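Local coordinates for protein GH62 hydrolase (Scytalidium thermophilum, PDB 4PVA) that probably cleaves alpha-L-arabinofuranosyl side groups from arabinoxylan, as a GH62 arabinofuranosidase linked to lignocellulose degradation, at residues Trp165-Asp170 against Gln305-Asp310; Cys225-Lys230 against His295-Arg300; Phe108-Leu113 against Thr195-Phe200; Trp221-Ile226 against Leu241-Gly246. One frame throughout, in Å; residues are numbered along the deposited sequence.

Contact 1 of 4, residues Trp165-Asp170 against Gln305-Asp310; sequences WVVCDD and QTLTLD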
loop_
_atom_site.group_PDB
_atom_site.type_symbol
_atom_site.label_atom_id
_atom_site.label_comp_id
_atom_site.label_asym_id
_atom_site.label_seq_id
_atom_site.Cartn_x
_atom_site.Cartn_y
_atom_site.Cartn_z
ATOM N N TRP A 165 2.928 -6.684 0.651
ATOM C CA TRP A 165 1.944 -6.381 1.695
ATOM C C TRP A 165 1.873 -7.498 2.712
ATOM O O TRP A 165 1.575 -8.642 2.338
ATOM C CB TRP A 165 0.548 -6.204 1.052
ATOM C CG TRP A 165 -0.504 -5.831 2.033
ATOM C CD1 TRP A 165 -1.265 -6.658 2.810
ATOM C CD2 TRP A 165 -0.907 -4.511 2.348
ATOM N NE1 TRP A 165 -2.110 -5.923 3.606
ATOM C CE2 TRP A 165 -1.888 -4.600 3.345
ATOM C CE3 TRP A 165 -0.512 -3.253 1.909
ATOM C CZ2 TRP A 165 -2.520 -3.489 3.863
ATOM C CZ3 TRP A 165 -1.126 -2.142 2.457
ATOM C CH2 TRP A 165 -2.108 -2.269 3.412
ATOM N N VAL A 166 2.091 -7.193 3.982
ATOM C CA VAL A 166 1.908 -8.160 5.057
ATOM C C VAL A 166 0.599 -7.913 5.802
ATOM O O VAL A 166 0.233 -6.774 6.101
ATOM C CB VAL A 166 3.084 -8.095 6.068
ATOM C CG1 VAL A 166 2.821 -8.872 7.351
ATOM C CG2 VAL A 166 4.353 -8.549 5.394
ATOM N N VAL A 167 -0.083 -9.000 6.137
ATOM C CA VAL A 167 -1.212 -8.961 7.051
ATOM C C VAL A 167 -1.249 -10.249 7.844
ATOM O O VAL A 167 -1.070 -11.327 7.297
ATOM C CB VAL A 167 -2.543 -8.662 6.309
ATOM C CG1 VAL A 167 -2.786 -9.671 5.203
ATOM C CG2 VAL A 167 -3.721 -8.634 7.287
ATOM N N CYS A 168 -1.487 -10.119 9.138
ATOM C CA CYS A 168 -1.492 -11.253 10.059
ATOM C C CYS A 168 -2.869 -11.451 10.636
ATOM O O CYS A 168 -3.558 -10.482 10.920
ATOM C CB CYS A 168 -0.476 -11.041 11.196
ATOM S SG CYS A 168 1.172 -10.555 10.625
ATOM N N ASP A 169 -3.285 -12.715 10.782
ATOM C CA ASP A 169 -4.582 -12.995 11.446
ATOM C C ASP A 169 -4.430 -12.817 12.960
ATOM O O ASP A 169 -3.333 -12.552 13.461
ATOM C CB ASP A 169 -5.169 -14.360 11.029
ATOM C CG ASP A 169 -4.378 -15.575 11.571
ATOM O OD1 ASP A 169 -4.062 -15.552 12.793
ATOM O OD2 ASP A 169 -4.154 -16.564 10.831
ATOM N N ASP A 170 -5.552 -12.834 13.663
ATOM C CA ASP A 170 -5.507 -12.549 15.109
ATOM C C ASP A 170 -5.773 -13.812 15.927
ATOM O O ASP A 170 -6.274 -13.719 17.071
ATOM C CB ASP A 170 -6.409 -11.363 15.494
ATOM C CG ASP A 170 -7.847 -11.710 15.499
ATOM O OD1 ASP A 170 -8.181 -12.798 15.001
ATOM O OD2 ASP A 170 -8.675 -10.908 16.012
ATOM N N GLN A 305 -0.072 -5.442 13.413
ATOM C CA GLN A 305 0.157 -6.306 12.280
ATOM C C GLN A 305 -1.080 -6.978 11.739
ATOM O O GLN A 305 -0.973 -7.703 10.773
ATOM C CB GLN A 305 1.216 -7.366 12.673
ATOM C CG GLN A 305 0.729 -8.408 13.677
ATOM C CD GLN A 305 0.751 -7.975 15.134
ATOM O OE1 GLN A 305 1.263 -6.945 15.497
ATOM N NE2 GLN A 305 0.171 -8.805 15.945
ATOM N N THR A 306 -2.219 -6.757 12.395
ATOM C CA THR A 306 -3.468 -7.290 11.880
ATOM C C THR A 306 -4.110 -6.408 10.794
ATOM O O THR A 306 -5.097 -6.812 10.180
ATOM C CB THR A 306 -4.503 -7.578 13.013
ATOM O OG1 THR A 306 -4.894 -6.350 13.627
ATOM C CG2 THR A 306 -3.927 -8.534 14.060
ATOM N N LEU A 307 -3.602 -5.190 10.602
ATOM C CA LEU A 307 -4.077 -4.299 9.521
ATOM C C LEU A 307 -5.596 -4.140 9.619
ATOM O O LEU A 307 -6.345 -4.226 8.637
ATOM C CB LEU A 307 -3.625 -4.809 8.157
ATOM C CG LEU A 307 -2.210 -4.421 7.717
ATOM C CD1 LEU A 307 -2.054 -2.937 7.539
ATOM C CD2 LEU A 307 -1.120 -4.946 8.673
ATOM N N THR A 308 -6.046 -3.833 10.829
ATOM C CA THR A 308 -7.451 -3.676 11.144
ATOM C C THR A 308 -7.955 -2.249 10.928
ATOM O O THR A 308 -7.321 -1.301 11.343
ATOM C CB THR A 308 -7.747 -4.144 12.575
ATOM O OG1 THR A 308 -7.310 -5.493 12.731
ATOM C CG2 THR A 308 -9.235 -4.072 12.886
ATOM N N LEU A 309 -9.116 -2.144 10.273
ATOM C CA LEU A 309 -9.837 -0.890 10.080
ATOM C C LEU A 309 -11.114 -0.882 10.922
ATOM O O LEU A 309 -11.845 -1.852 10.952
ATOM C CB LEU A 309 -10.227 -0.708 8.606
ATOM C CG LEU A 309 -9.096 -0.823 7.586
ATOM C CD1 LEU A 309 -9.621 -0.504 6.216
ATOM C CD2 LEU A 309 -7.935 0.071 7.930
ATOM N N ASP A 310 -11.376 0.256 11.549
ATOM C CA ASP A 310 -12.603 0.481 12.308
ATOM C C ASP A 310 -13.591 1.219 11.428
ATOM O O ASP A 310 -13.467 2.418 11.235
ATOM C CB ASP A 310 -12.290 1.303 13.560
ATOM C CG ASP A 310 -13.503 1.556 14.409
ATOM O OD1 ASP A 310 -14.644 1.307 13.989
ATOM O OD2 ASP A 310 -13.261 2.001 15.557
HETATM O O HOH W 1 -6.029 -9.390 10.484
HETATM O O HOH W 2 -1.656 -11.112 15.245
#
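Leu307 packs against Trp165 and Val167 where two neighbouring blades of the five-bladed beta-propeller meet. Residues 165-168 end strand 162-168 of one blade. Residues 305-307 lead into the short strand 308-309, which pairs with strand 222-229 of the next. The tight part is mainly apolar. Leu307 CD1 lies 3.7 Å from Trp165 CZ2, on the six-membered side of the indole, and Leu307 CD2 reaches Val166 O at 3.4 Å. Val167 CG2 comes to 3.9 Å from Leu307 CB; with this methyl anti to the backbone N, CG1 is held away from the leucine. Trp165 is also fixed at its NE1, which bonds to Ile226 O. Cutting Leu307 back to an alanine would probably open a gap beside the indole and let the ring shift on its NE1 bond. One backbone bond ties the segments, from Cys168 N to Gln305 O (3.0 Å, 145° at the hydrogen). Beside it the Cys168 sulfur rests on Gln305 CG. Toward Asp170 the contact loosens and becomes wet. Asp170 CB only grazes Thr306 CG2. A water accepts from Gln305 NE2 and donates to Asp169 O, while the amide oxygen OE1 accepts from Glu109 N. A second water donates to both Cys168 O, at 2.7 Å, and Thr306 O, at 2.8 Å.

Contact 2 of 4, residues Cys225-Lys230 against His295-Arg300; sequences CIYRIK and HGEVIR. With PO4 (phosphate ion), chain E; PO4 (phosphate ion), chain F.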
loop_
_atom_site.group_PDB
_atom_site.type_symbol
_atom_site.label_atom_id
_atom_site.label_comp_id
_atom_site.label_asym_id
_atom_site.label_seq_id
_atom_site.Cartn_x
_atom_site.Cartn_y
_atom_site.Cartn_z
ATOM N N CYS A 225 -3.902 -4.262 -1.222
ATOM C CA CYS A 225 -4.082 -4.027 0.213
ATOM C C CYS A 225 -5.026 -5.079 0.720
ATOM O O CYS A 225 -6.049 -5.311 0.101
ATOM C CB CYS A 225 -4.745 -2.663 0.503
ATOM S SG CYS A 225 -3.972 -1.199 -0.187
ATOM N N ILE A 226 -4.711 -5.702 1.851
ATOM C CA ILE A 226 -5.615 -6.620 2.530
ATOM C C ILE A 226 -5.789 -6.137 3.953
ATOM O O ILE A 226 -4.822 -6.048 4.717
ATOM C CB ILE A 226 -5.129 -8.086 2.520
ATOM C CG1 ILE A 226 -5.002 -8.687 1.097
ATOM C CG2 ILE A 226 -6.073 -8.928 3.344
ATOM C CD1 ILE A 226 -3.884 -8.170 0.231
ATOM N N TYR A 227 -7.031 -5.835 4.307
ATOM C CA TYR A 227 -7.407 -5.281 5.624
ATOM C C TYR A 227 -8.399 -6.178 6.331
ATOM O O TYR A 227 -9.282 -6.767 5.711
ATOM C CB TYR A 227 -8.048 -3.923 5.464
ATOM C CG TYR A 227 -7.170 -2.854 4.896
ATOM C CD1 TYR A 227 -6.132 -2.324 5.644
ATOM C CD2 TYR A 227 -7.374 -2.326 3.641
ATOM C CE1 TYR A 227 -5.331 -1.328 5.150
ATOM C CE2 TYR A 227 -6.577 -1.322 3.146
ATOM C CZ TYR A 227 -5.550 -0.828 3.898
ATOM O OH TYR A 227 -4.756 0.181 3.392
ATOM N N ARG A 228 -8.275 -6.238 7.651
ATOM C CA ARG A 228 -9.328 -6.785 8.498
ATOM C C ARG A 228 -10.355 -5.713 8.815
ATOM O O ARG A 228 -10.002 -4.585 9.101
ATOM C CB ARG A 228 -8.705 -7.241 9.812
ATOM C CG ARG A 228 -9.692 -7.587 10.936
ATOM C CD ARG A 228 -10.490 -8.808 10.600
ATOM N NE ARG A 228 -11.712 -8.944 11.427
ATOM C CZ ARG A 228 -11.756 -9.549 12.602
ATOM N NH1 ARG A 228 -10.673 -10.011 13.179
ATOM N NH2 ARG A 228 -12.932 -9.630 13.219
ATOM N N ILE A 229 -11.622 -6.081 8.760
ATOM C CA ILE A 229 -12.691 -5.178 9.164
ATOM C C ILE A 229 -13.053 -5.508 10.607
ATOM O O ILE A 229 -13.491 -6.608 10.923
ATOM C CB ILE A 229 -13.925 -5.325 8.248
ATOM C CG1 ILE A 229 -13.559 -5.069 6.776
ATOM C CG2 ILE A 229 -15.070 -4.418 8.723
ATOM C CD1 ILE A 229 -12.783 -3.815 6.452
ATOM N N LYS A 230 -12.789 -4.556 11.481
ATOM C CA LYS A 230 -12.997 -4.775 12.933
ATOM C C LYS A 230 -14.450 -5.222 13.215
ATOM O O LYS A 230 -15.385 -4.681 12.683
ATOM C CB LYS A 230 -12.705 -3.477 13.663
ATOM C CG LYS A 230 -12.814 -3.583 15.182
ATOM C CD LYS A 230 -12.441 -2.282 15.861
ATOM C CE LYS A 230 -12.848 -2.245 17.335
ATOM N NZ LYS A 230 -12.353 -3.442 18.053
ATOM N N HIS A 295 -2.297 3.512 -6.117
ATOM C CA HIS A 295 -1.319 3.058 -5.149
ATOM C C HIS A 295 -1.502 3.666 -3.788
ATOM O O HIS A 295 -0.546 4.097 -3.147
ATOM C CB HIS A 295 0.122 3.280 -5.654
ATOM C CG HIS A 295 1.084 2.222 -5.203
ATOM N ND1 HIS A 295 2.233 1.913 -5.901
ATOM C CD2 HIS A 295 1.066 1.403 -4.134
ATOM C CE1 HIS A 295 2.872 0.936 -5.271
ATOM N NE2 HIS A 295 2.175 0.601 -4.206
ATOM N N GLY A 296 -2.702 3.597 -3.258
ATOM C CA GLY A 296 -3.044 4.255 -2.011
ATOM C C GLY A 296 -3.107 3.303 -0.828
ATOM O O GLY A 296 -3.051 2.067 -0.962
ATOM N N GLU A 297 -3.247 3.882 0.356
ATOM C CA GLU A 297 -3.413 3.134 1.579
ATOM C C GLU A 297 -4.335 3.870 2.506
ATOM O O GLU A 297 -4.319 5.123 2.608
ATOM C CB GLU A 297 -2.074 2.931 2.313
ATOM C CG GLU A 297 -1.418 1.584 2.065
ATOM C CD GLU A 297 -0.311 1.281 3.073
ATOM O OE1 GLU A 297 -0.548 1.518 4.285
ATOM O OE2 GLU A 297 0.746 0.757 2.676
ATOM N N VAL A 298 -5.105 3.129 3.271
ATOM C CA VAL A 298 -5.906 3.682 4.365
ATOM C C VAL A 298 -5.001 4.173 5.491
ATOM O O VAL A 298 -4.057 3.462 5.913
ATOM C CB VAL A 298 -6.878 2.598 4.909
ATOM C CG1 VAL A 298 -7.657 3.114 6.110
ATOM C CG2 VAL A 298 -7.802 2.126 3.811
ATOM N N ILE A 299 -5.274 5.339 6.020
ATOM C CA ILE A 299 -4.566 5.839 7.195
ATOM C C ILE A 299 -5.073 5.086 8.405
ATOM O O ILE A 299 -6.253 5.159 8.755
ATOM C CB ILE A 299 -4.770 7.347 7.384
ATOM C CG1 ILE A 299 -4.359 8.133 6.141
ATOM C CG2 ILE A 299 -3.946 7.828 8.584
ATOM C CD1 ILE A 299 -4.613 9.621 6.249
ATOM N N ARG A 300 -4.191 4.352 9.062
ATOM C CA ARG A 300 -4.608 3.471 10.144
ATOM C C ARG A 300 -4.358 4.088 11.535
ATOM O O ARG A 300 -3.290 4.618 11.816
ATOM C CB ARG A 300 -3.897 2.130 10.009
ATOM C CG ARG A 300 -4.506 1.264 8.934
ATOM C CD ARG A 300 -3.628 0.065 8.616
ATOM N NE ARG A 300 -2.486 0.419 7.766
ATOM C CZ ARG A 300 -1.197 0.432 8.128
ATOM N NH1 ARG A 300 -0.801 -0.013 9.326
ATOM N NH2 ARG A 300 -0.304 0.815 7.245
HETATM P P PO4 E . -12.233 -11.287 16.333
HETATM O O1 PO4 E . -12.907 -12.543 15.872
HETATM O O2 PO4 E . -10.933 -11.378 15.577
HETATM O O3 PO4 E . -13.069 -10.099 15.944
HETATM O O4 PO4 E . -11.991 -11.221 17.811
HETATM P P PO4 F . 3.115 2.675 -9.596
HETATM O O1 PO4 F . 1.630 2.803 -10.009
HETATM O O2 PO4 F . 3.542 1.204 -9.799
HETATM O O3 PO4 F . 3.911 3.514 -10.569
HETATM O O4 PO4 F . 3.266 3.093 -8.211
HETATM O O HOH W 3 -3.011 1.162 5.127
#
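Tyr227, with CG opposite the carbonyl carbon (chi1 -64°), reaches across from strand 222-229 and sets its hydroxyl against the backbone of Val298. The two strand segments run almost parallel (8°), but their axes stay 8.9 Å apart. Side chains and water therefore make the contact between these two propeller blades. Polar bonds come first. Val298 N donates to Tyr227 OH (3.0 Å, 157°), and the hydroxyl donates to a water 2.6 Å from it. That water accepts from Arg300 NE and donates to Glu297 OE1 and Val298 O. Within 295-300 a salt bridge, Arg300 NH2 to Glu297 OE1 (3.1 Å, in the guanidinium plane), stands beside the water. The same NH2 reaches Val105 O, and Glu297 OE1 also bonds to Thr49 OG1. Apolar contacts complete the join. Val298 CG2 lies 3.7 Å from Tyr227 CZ, and Arg300 CD meets the edge of the ring. Two phosphates, probably from the crystallisation liquor, sit apart: Arg228 grips one with NH1 and NH2, and His295 ND1 donates to O4 of the other at 2.8 Å. With two bonds accepted and two donated, the water among these buried residues is fully used, and two bonds fix the Tyr227 hydroxyl.

Contact 3 of 4, residues Phe108-Leu113 against Thr195-Phe200; sequences FEPHKL and TTLAQF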
loop_
_atom_site.group_PDB
_atom_site.type_symbol
_atom_site.label_atom_id
_atom_site.label_comp_id
_atom_site.label_asym_id
_atom_site.label_seq_id
_atom_site.Cartn_x
_atom_site.Cartn_y
_atom_site.Cartn_z
ATOM N N PHE A 108 4.613 -4.374 14.755
ATOM C CA PHE A 108 4.570 -5.786 15.000
ATOM C C PHE A 108 4.670 -5.914 16.529
ATOM O O PHE A 108 5.776 -5.980 17.099
ATOM C CB PHE A 108 5.692 -6.573 14.283
ATOM C CG PHE A 108 5.468 -8.049 14.317
ATOM C CD1 PHE A 108 4.570 -8.647 13.472
ATOM C CD2 PHE A 108 6.188 -8.856 15.200
ATOM C CE1 PHE A 108 4.330 -10.005 13.522
ATOM C CE2 PHE A 108 5.940 -10.209 15.260
ATOM C CZ PHE A 108 5.035 -10.795 14.419
ATOM N N GLU A 109 3.521 -5.998 17.183
ATOM C CA GLU A 109 3.447 -5.854 18.643
ATOM C C GLU A 109 4.287 -6.901 19.376
ATOM O O GLU A 109 4.964 -6.550 20.357
ATOM C CB GLU A 109 1.984 -5.828 19.104
ATOM C CG GLU A 109 1.792 -5.650 20.614
ATOM C CD GLU A 109 2.042 -6.936 21.385
ATOM O OE1 GLU A 109 1.821 -8.043 20.847
ATOM O OE2 GLU A 109 2.486 -6.844 22.549
ATOM N N PRO A 110 4.285 -8.171 18.925
ATOM C CA PRO A 110 5.125 -9.129 19.667
ATOM C C PRO A 110 6.621 -8.780 19.710
ATOM O O PRO A 110 7.318 -9.263 20.646
ATOM C CB PRO A 110 4.875 -10.449 18.932
ATOM C CG PRO A 110 3.524 -10.288 18.308
ATOM C CD PRO A 110 3.426 -8.838 17.934
ATOM N N HIS A 111 7.176 -8.009 18.774
ATOM C CA HIS A 111 8.580 -7.587 18.810
ATOM C C HIS A 111 8.811 -6.172 19.320
ATOM O O HIS A 111 9.940 -5.708 19.369
ATOM C CB HIS A 111 9.261 -7.681 17.436
ATOM C CG HIS A 111 9.309 -9.061 16.873
ATOM N ND1 HIS A 111 9.627 -9.309 15.556
ATOM C CD2 HIS A 111 9.000 -10.257 17.418
ATOM C CE1 HIS A 111 9.550 -10.606 15.327
ATOM N NE2 HIS A 111 9.164 -11.205 16.436
ATOM N N LYS A 112 7.727 -5.466 19.609
ATOM C CA LYS A 112 7.806 -4.055 19.946
ATOM C C LYS A 112 8.643 -3.296 18.921
ATOM O O LYS A 112 9.403 -2.399 19.229
ATOM C CB LYS A 112 8.367 -3.908 21.378
ATOM C CG LYS A 112 7.591 -4.722 22.401
ATOM C CD LYS A 112 6.222 -4.176 22.645
ATOM C CE LYS A 112 5.474 -4.933 23.741
ATOM N NZ LYS A 112 5.199 -6.364 23.403
ATOM N N LEU A 113 8.409 -3.618 17.639
ATOM C CA LEU A 113 9.111 -2.970 16.536
ATOM C C LEU A 113 8.135 -2.581 15.445
ATOM O O LEU A 113 7.267 -3.376 15.091
ATOM C CB LEU A 113 10.129 -3.901 15.901
ATOM C CG LEU A 113 11.386 -4.209 16.709
ATOM C CD1 LEU A 113 12.201 -5.255 15.967
ATOM C CD2 LEU A 113 12.216 -2.964 16.913
ATOM N N THR A 195 3.786 -17.463 6.912
ATOM C CA THR A 195 4.599 -18.034 8.003
ATOM C C THR A 195 3.805 -17.865 9.281
ATOM O O THR A 195 2.757 -17.259 9.306
ATOM C CB THR A 195 5.976 -17.357 8.084
ATOM O OG1 THR A 195 6.800 -18.167 8.969
ATOM C CG2 THR A 195 5.904 -15.953 8.587
ATOM N N THR A 196 4.241 -18.449 10.390
ATOM C CA THR A 196 3.521 -18.270 11.642
ATOM C C THR A 196 3.932 -16.962 12.312
ATOM O O THR A 196 5.035 -16.454 12.088
ATOM C CB THR A 196 3.761 -19.420 12.623
ATOM O OG1 THR A 196 5.132 -19.414 12.993
ATOM C CG2 THR A 196 3.354 -20.742 11.999
ATOM N N LEU A 197 3.048 -16.465 13.186
ATOM C CA LEU A 197 3.358 -15.269 13.944
ATOM C C LEU A 197 4.660 -15.460 14.753
ATOM O O LEU A 197 5.490 -14.574 14.823
ATOM C CB LEU A 197 2.172 -14.910 14.854
ATOM C CG LEU A 197 2.226 -13.541 15.503
ATOM C CD1 LEU A 197 1.917 -12.423 14.525
ATOM C CD2 LEU A 197 1.247 -13.422 16.634
ATOM N N ALA A 198 4.804 -16.641 15.348
ATOM C CA ALA A 198 6.006 -16.997 16.134
ATOM C C ALA A 198 7.282 -16.899 15.316
ATOM O O ALA A 198 8.326 -16.473 15.829
ATOM C CB ALA A 198 5.850 -18.378 16.714
ATOM N N GLN A 199 7.249 -17.300 14.043
ATOM C CA GLN A 199 8.427 -17.236 13.175
ATOM C C GLN A 199 8.727 -15.884 12.523
ATOM O O GLN A 199 9.884 -15.602 12.219
ATOM C CB GLN A 199 8.316 -18.264 12.075
ATOM C CG GLN A 199 8.382 -19.688 12.583
ATOM C CD GLN A 199 8.626 -20.715 11.504
ATOM O OE1 GLN A 199 9.183 -20.429 10.474
ATOM N NE2 GLN A 199 8.263 -21.954 11.787
ATOM N N PHE A 200 7.670 -15.092 12.268
ATOM C CA PHE A 200 7.770 -13.841 11.514
ATOM C C PHE A 200 8.946 -13.004 12.001
ATOM O O PHE A 200 9.042 -12.808 13.200
ATOM C CB PHE A 200 6.473 -13.062 11.666
ATOM C CG PHE A 200 6.445 -11.799 10.863
ATOM C CD1 PHE A 200 5.974 -11.841 9.523
ATOM C CD2 PHE A 200 6.949 -10.611 11.364
ATOM C CE1 PHE A 200 6.004 -10.691 8.748
ATOM C CE2 PHE A 200 6.958 -9.465 10.587
ATOM C CZ PHE A 200 6.490 -9.524 9.281
#
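The Phe108 ring is covered on both faces. Phe200 CD2 stands 3.4 Å above one face of the Phe108 ring, toward its rim; Pro110 CD lies over the opposite face, also off-centre. Leu197 O and His111 CB are at the edge of the same ring. The two phenyl groups form an offset stack, with centroids 4.6 Å apart and planes turned by 25°. Each benzyl group swings anti to its own backbone N (chi1 -168° in Phe108, -177° in Phe200), and they run past each other in opposite directions. The imidazole of His111 lies with one face centred over Phe108 CE2, while its edge meets a carbonyl: CE1 is 3.1 Å from Phe200 O. Its ND1 is taken by Tyr115 OH. Leu197 adds its methyl groups obliquely. Its CD1 comes to 3.5 Å from Phe108 CZ, and its CD2 touches Pro110 CG more loosely. Both turns hold their own shape. Phe108 N bonds to Leu113 O in a G1 beta bulge, and Thr196 OG1 accepts from Gln199 N as an ST motif. Residues 108-113 link strands 101-108 and 113-119 through a 3-10 turn, and residues 195-200 leave strand 189-196. The contact thus joins turns of two adjacent blade sheets, with Cys179 of strand 178-184 against Leu197 and Phe200.

Contact 4 of 4, residues Trp221-Ile226 against Leu241-Gly246; sequences WEAACI and LVEAIG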
loop_
_atom_site.group_PDB
_atom_site.type_symbol
_atom_site.label_atom_id
_atom_site.label_comp_id
_atom_site.label_asym_id
_atom_site.label_seq_id
_atom_site.Cartn_x
_atom_site.Cartn_y
_atom_site.Cartn_z
ATOM N N TRP A 221 -3.633 -5.481 -11.470
ATOM C CA TRP A 221 -2.333 -4.948 -11.861
ATOM C C TRP A 221 -1.335 -4.972 -10.732
ATOM O O TRP A 221 -0.290 -5.627 -10.853
ATOM C CB TRP A 221 -2.535 -3.545 -12.444
ATOM C CG TRP A 221 -1.276 -2.865 -12.946
ATOM C CD1 TRP A 221 -0.790 -1.642 -12.526
ATOM C CD2 TRP A 221 -0.370 -3.348 -13.913
ATOM N NE1 TRP A 221 0.368 -1.360 -13.175
ATOM C CE2 TRP A 221 0.665 -2.384 -14.019
ATOM C CE3 TRP A 221 -0.320 -4.480 -14.690
ATOM C CZ2 TRP A 221 1.739 -2.502 -14.927
ATOM C CZ3 TRP A 221 0.767 -4.615 -15.606
ATOM C CH2 TRP A 221 1.770 -3.628 -15.702
ATOM N N GLU A 222 -1.602 -4.269 -9.638
ATOM C CA GLU A 222 -0.659 -4.265 -8.531
ATOM C C GLU A 222 -1.285 -3.529 -7.358
ATOM O O GLU A 222 -2.498 -3.336 -7.279
ATOM C CB GLU A 222 0.739 -3.784 -8.905
ATOM C CG GLU A 222 0.585 -2.368 -9.370
ATOM C CD GLU A 222 1.893 -1.648 -9.754
ATOM O OE1 GLU A 222 2.868 -2.140 -10.334
ATOM O OE2 GLU A 222 1.901 -0.464 -9.479
ATOM N N ALA A 223 -0.461 -3.211 -6.388
ATOM C CA ALA A 223 -0.807 -2.322 -5.277
ATOM C C ALA A 223 -1.907 -2.911 -4.410
ATOM O O ALA A 223 -2.816 -2.207 -3.940
ATOM C CB ALA A 223 -1.146 -0.926 -5.787
ATOM N N ALA A 224 -1.822 -4.195 -4.120
ATOM C CA ALA A 224 -2.807 -4.825 -3.267
ATOM C C ALA A 224 -2.731 -4.302 -1.832
ATOM O O ALA A 224 -1.667 -3.988 -1.279
ATOM C CB ALA A 224 -2.617 -6.321 -3.260
ATOM N N CYS A 225 -3.902 -4.262 -1.222
ATOM C CA CYS A 225 -4.082 -4.027 0.213
ATOM C C CYS A 225 -5.026 -5.079 0.720
ATOM O O CYS A 225 -6.049 -5.311 0.101
ATOM C CB CYS A 225 -4.745 -2.663 0.503
ATOM S SG CYS A 225 -3.972 -1.199 -0.187
ATOM N N ILE A 226 -4.711 -5.702 1.851
ATOM C CA ILE A 226 -5.615 -6.620 2.530
ATOM C C ILE A 226 -5.789 -6.137 3.953
ATOM O O ILE A 226 -4.822 -6.048 4.717
ATOM C CB ILE A 226 -5.129 -8.086 2.520
ATOM C CG1 ILE A 226 -5.002 -8.687 1.097
ATOM C CG2 ILE A 226 -6.073 -8.928 3.344
ATOM C CD1 ILE A 226 -3.884 -8.170 0.231
ATOM N N LEU A 241 -8.162 -4.951 -1.759
ATOM C CA LEU A 241 -8.129 -3.893 -2.781
ATOM C C LEU A 241 -7.003 -4.202 -3.752
ATOM O O LEU A 241 -5.920 -4.588 -3.311
ATOM C CB LEU A 241 -7.855 -2.546 -2.159
ATOM C CG LEU A 241 -8.745 -2.148 -0.987
ATOM C CD1 LEU A 241 -8.368 -0.775 -0.495
ATOM C CD2 LEU A 241 -10.220 -2.219 -1.336
ATOM N N VAL A 242 -7.240 -4.051 -5.043
ATOM C CA VAL A 242 -6.188 -4.198 -6.062
ATOM C C VAL A 242 -6.379 -3.111 -7.084
ATOM O O VAL A 242 -7.489 -2.830 -7.502
ATOM C CB VAL A 242 -6.176 -5.605 -6.751
ATOM C CG1 VAL A 242 -5.047 -5.698 -7.778
ATOM C CG2 VAL A 242 -6.064 -6.736 -5.740
ATOM N N GLU A 243 -5.286 -2.503 -7.513
ATOM C CA GLU A 243 -5.346 -1.483 -8.540
ATOM C C GLU A 243 -5.509 -2.093 -9.921
ATOM O O GLU A 243 -4.858 -3.090 -10.246
ATOM C CB GLU A 243 -4.097 -0.585 -8.467
ATOM C CG GLU A 243 -4.105 0.632 -9.341
ATOM C CD GLU A 243 -2.937 1.558 -9.077
ATOM O OE1 GLU A 243 -2.345 1.467 -7.978
ATOM O OE2 GLU A 243 -2.698 2.423 -9.980
ATOM N N ALA A 244 -6.350 -1.450 -10.699
ATOM C CA ALA A 244 -6.574 -1.751 -12.080
ATOM C C ALA A 244 -6.351 -0.513 -12.940
ATOM O O ALA A 244 -6.438 0.620 -12.487
ATOM C CB ALA A 244 -7.982 -2.313 -12.303
ATOM N N ILE A 245 -6.051 -0.760 -14.219
ATOM C CA ILE A 245 -5.886 0.329 -15.206
ATOM C C ILE A 245 -7.029 0.206 -16.180
ATOM O O ILE A 245 -7.203 -0.846 -16.803
ATOM C CB ILE A 245 -4.553 0.285 -15.934
ATOM C CG1 ILE A 245 -3.393 0.114 -14.954
ATOM C CG2 ILE A 245 -4.384 1.546 -16.777
ATOM C CD1 ILE A 245 -2.011 0.187 -15.572
ATOM N N GLY A 246 -7.831 1.246 -16.278
ATOM C CA GLY A 246 -8.990 1.179 -17.113
ATOM C C GLY A 246 -8.764 1.892 -18.393
ATOM O O GLY A 246 -7.640 1.852 -18.964
#
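Trp221 N donates to Glu243 O at 3.0 Å, just before strand 222-229 begins. The indole swings anti to the backbone N (chi1 -178°) and turns a face to Ile245. Ile245 CD1 sits 3.8 Å from the centroid of the five-membered ring, 14° off its normal, a CH-pi contact. A serine here would remove the indole and would probably open a gap over Ile245 CD1, losing the CH-pi contact. Glu222 follows, and its O accepts from Glu243 N. Trp221 and Glu222 are set against the single Glu243, a classic beta bulge. Ala223, in a left-handed backbone conformation, puts CB 3.5 Å from Glu243 OE1; that carboxylate bonds to Arg251, Ser294 and His295 N. Ala224 CA lies 3.1 Å from Leu241 O, a CA-H...O contact. Cys225 then pairs with Leu241 through two backbone bonds. The register has shifted by one since Glu222. The arrangement is an antiparallel beta hairpin with bulges, within one blade of the five-bladed propeller of GH62 enzymes.

In the fold
Contacts 1, 2 and 4 are buried and gather round strand 222-229. Contact 3 is partly buried and lies farther out, its centre about 20 Å from the centre of the chain. Contact 4 joins strands within one blade, so backbone bonds dominate it. The other three join different blades. Contact 1 relies on apolar side chains with water at its outer end, contact 2 on a tyrosine hydroxyl and a shared water, with a salt bridge inside one of its segments, and contact 3 on stacked aromatic rings. Contacts 2 and 4 share Cys225 and Ile226 and are joined again by Glu243. Trp165 ties contact 1 to both, and Gln305 ties it to contact 3.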